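PDB 1RHC: F420-dependent alcohol dehydrogenase from Methanoculleus thermophilus, which probably oxidises secondary alcohols to ketones using the deazaflavin coenzyme F420, as a (beta/alpha)8-barrel member of the bacterial luciferase family. Local coordinates for residues A284-A287 / E288-I291. Sequence-based numbering, arbitrary orientation.
Sequences ATDA and EEMI
Asp286 and Glu289 show a helix start tied by side chain-to-backbone bonds that run in opposite senses along the chain. The carboxylate of Asp286, at the N-cap, reaches forward: OD1 accepts from Glu289 N at 2.9 Å, with the donor nearly in line with the acid's C-O bond. A chi1 of 59° sets CG between the backbone N and the carbonyl carbon of Asp286 and brings OD1 to the backbone N of Glu289. The side chain of Glu289 returns in the reverse sense, extended beyond CG, and its OE1 accepts a hydrogen bond from Thr285 N at 3.0 Å, met from well above the carboxylate plane. Its other oxygen, OE2, accepts a weak hydrogen bond from Thr285 OG1 at 2.9 Å. The exchange resembles a capping box, except that the returning bond goes to the residue before the N-cap. OD1 of Asp286 and OE2 of Glu289 stand 4.3 Å apart; the amide donors and the helix N-terminus would be expected to ease this repulsion.

The helical backbone hydrogen bonds begin here, Met290 N to Asp286 O at 3.2 Å and Ile291 N to Ala287 O at 2.9 Å. On the buried side, Met290 CG packs against Ala284 CB at 3.6 Å. Ala284 ends strand 282-284, joined by backbone hydrogen bonds to Ser231 and Asp233, while the side chains of Ala287, Met290 and Ile291 touch helix 321-328.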
ATOM      1  N   ALA A 284     -10.560  32.032   8.190  1.00 23.06           N
ATOM      2  CA  ALA A 284     -10.039  32.992   9.141  1.00 24.97           C
ATOM      3  C   ALA A 284      -9.067  33.950   8.489  1.00 25.42           C
ATOM      4  O   ALA A 284      -8.439  33.612   7.481  1.00 24.36           O
ATOM      5  CB  ALA A 284      -9.346  32.254  10.281  1.00 24.56           C
ATOM      6  N   THR A 285      -8.953  35.145   9.064  1.00 24.84           N
ATOM      7  CA  THR A 285      -8.020  36.129   8.528  1.00 23.05           C
ATOM      8  C   THR A 285      -6.744  36.191   9.350  1.00 24.37           C
ATOM      9  O   THR A 285      -5.739  36.741   8.893  1.00 31.05           O
ATOM     10  CB  THR A 285      -8.638  37.551   8.491  1.00 24.93           C
ATOM     11  OG1 THR A 285      -8.951  37.963   9.829  1.00 27.19           O
ATOM     12  CG2 THR A 285      -9.888  37.564   7.651  1.00 30.65           C
ATOM     13  N   ASP A 286      -6.767  35.639  10.555  1.00 21.25           N
ATOM     14  CA  ASP A 286      -5.606  35.684  11.443  1.00 21.79           C
ATOM     15  C   ASP A 286      -5.644  34.580  12.497  1.00 23.05           C
ATOM     16  O   ASP A 286      -6.594  33.810  12.544  1.00 25.78           O
ATOM     17  CB  ASP A 286      -5.502  37.057  12.132  1.00 28.12           C
ATOM     18  CG  ASP A 286      -6.739  37.414  12.975  1.00 37.07           C
ATOM     19  OD1 ASP A 286      -7.447  36.527  13.485  1.00 29.12           O
ATOM     20  OD2 ASP A 286      -6.999  38.616  13.158  1.00 37.06           O
ATOM     21  N   ALA A 287      -4.610  34.491  13.324  1.00 24.29           N
ATOM     22  CA  ALA A 287      -4.544  33.441  14.341  1.00 24.17           C
ATOM     23  C   ALA A 287      -5.680  33.470  15.365  1.00 32.07           C
ATOM     24  O   ALA A 287      -6.188  32.418  15.784  1.00 23.44           O
ATOM     25  CB  ALA A 287      -3.208  33.491  15.069  1.00 22.93           C
ATOM     26  N   GLU A 288      -6.073  34.670  15.784  1.00 26.06           N
ATOM     27  CA  GLU A 288      -7.135  34.795  16.791  1.00 22.18           C
ATOM     28  C   GLU A 288      -8.457  34.219  16.298  1.00 23.27           C
ATOM     29  O   GLU A 288      -9.196  33.570  17.058  1.00 29.95           O
ATOM     30  CB  GLU A 288      -7.322  36.269  17.164  1.00 30.47           C
ATOM     31  CG  GLU A 288      -8.042  36.477  18.487  1.00 57.03           C
ATOM     32  CD  GLU A 288      -7.739  37.837  19.115  1.00 71.57           C
ATOM     33  OE1 GLU A 288      -6.553  38.100  19.431  1.00 73.72           O
ATOM     34  OE2 GLU A 288      -8.684  38.642  19.291  1.00 77.40           O
ATOM     35  N   GLU A 289      -8.775  34.460  15.040  1.00 22.06           N
ATOM     36  CA  GLU A 289     -10.011  33.931  14.498  1.00 26.95           C
ATOM     37  C   GLU A 289      -9.921  32.415  14.374  1.00 25.30           C
ATOM     38  O   GLU A 289     -10.917  31.712  14.570  1.00 26.88           O
ATOM     39  CB  GLU A 289     -10.311  34.549  13.152  1.00 25.51           C
ATOM     40  CG  GLU A 289     -10.782  35.980  13.228  1.00 37.87           C
ATOM     41  CD  GLU A 289     -11.072  36.557  11.861  1.00 50.49           C
ATOM     42  OE1 GLU A 289     -11.262  35.771  10.901  1.00 36.46           O
ATOM     43  OE2 GLU A 289     -11.132  37.804  11.754  1.00 61.36           O
ATOM     44  N   MET A 290      -8.739  31.905  14.057  1.00 25.77           N
ATOM     45  CA  MET A 290      -8.565  30.444  13.966  1.00 26.39           C
ATOM     46  C   MET A 290      -8.774  29.807  15.338  1.00 24.11           C
ATOM     47  O   MET A 290      -9.438  28.769  15.461  1.00 27.37           O
ATOM     48  CB  MET A 290      -7.163  30.091  13.454  1.00 26.58           C
ATOM     49  CG  MET A 290      -7.016  30.054  11.949  1.00 39.11           C
ATOM     50  SD  MET A 290      -8.055  28.819  11.115  1.00 37.71           S
ATOM     51  CE  MET A 290      -8.198  27.652  12.316  1.00 26.11           C
ATOM     52  N   ILE A 291      -8.218  30.424  16.374  1.00 22.05           N
ATOM     53  CA  ILE A 291      -8.360  29.920  17.729  1.00 25.31           C
ATOM     54  C   ILE A 291      -9.847  29.846  18.110  1.00 27.24           C
ATOM     55  O   ILE A 291     -10.295  28.844  18.655  1.00 25.34           O
ATOM     56  CB  ILE A 291      -7.612  30.814  18.734  1.00 25.48           C
ATOM     57  CG1 ILE A 291      -6.110  30.673  18.508  1.00 27.09           C
ATOM     58  CG2 ILE A 291      -7.981  30.446  20.156  1.00 31.32           C
ATOM     59  CD1 ILE A 291      -5.309  31.825  19.061  1.00 30.30           C
TER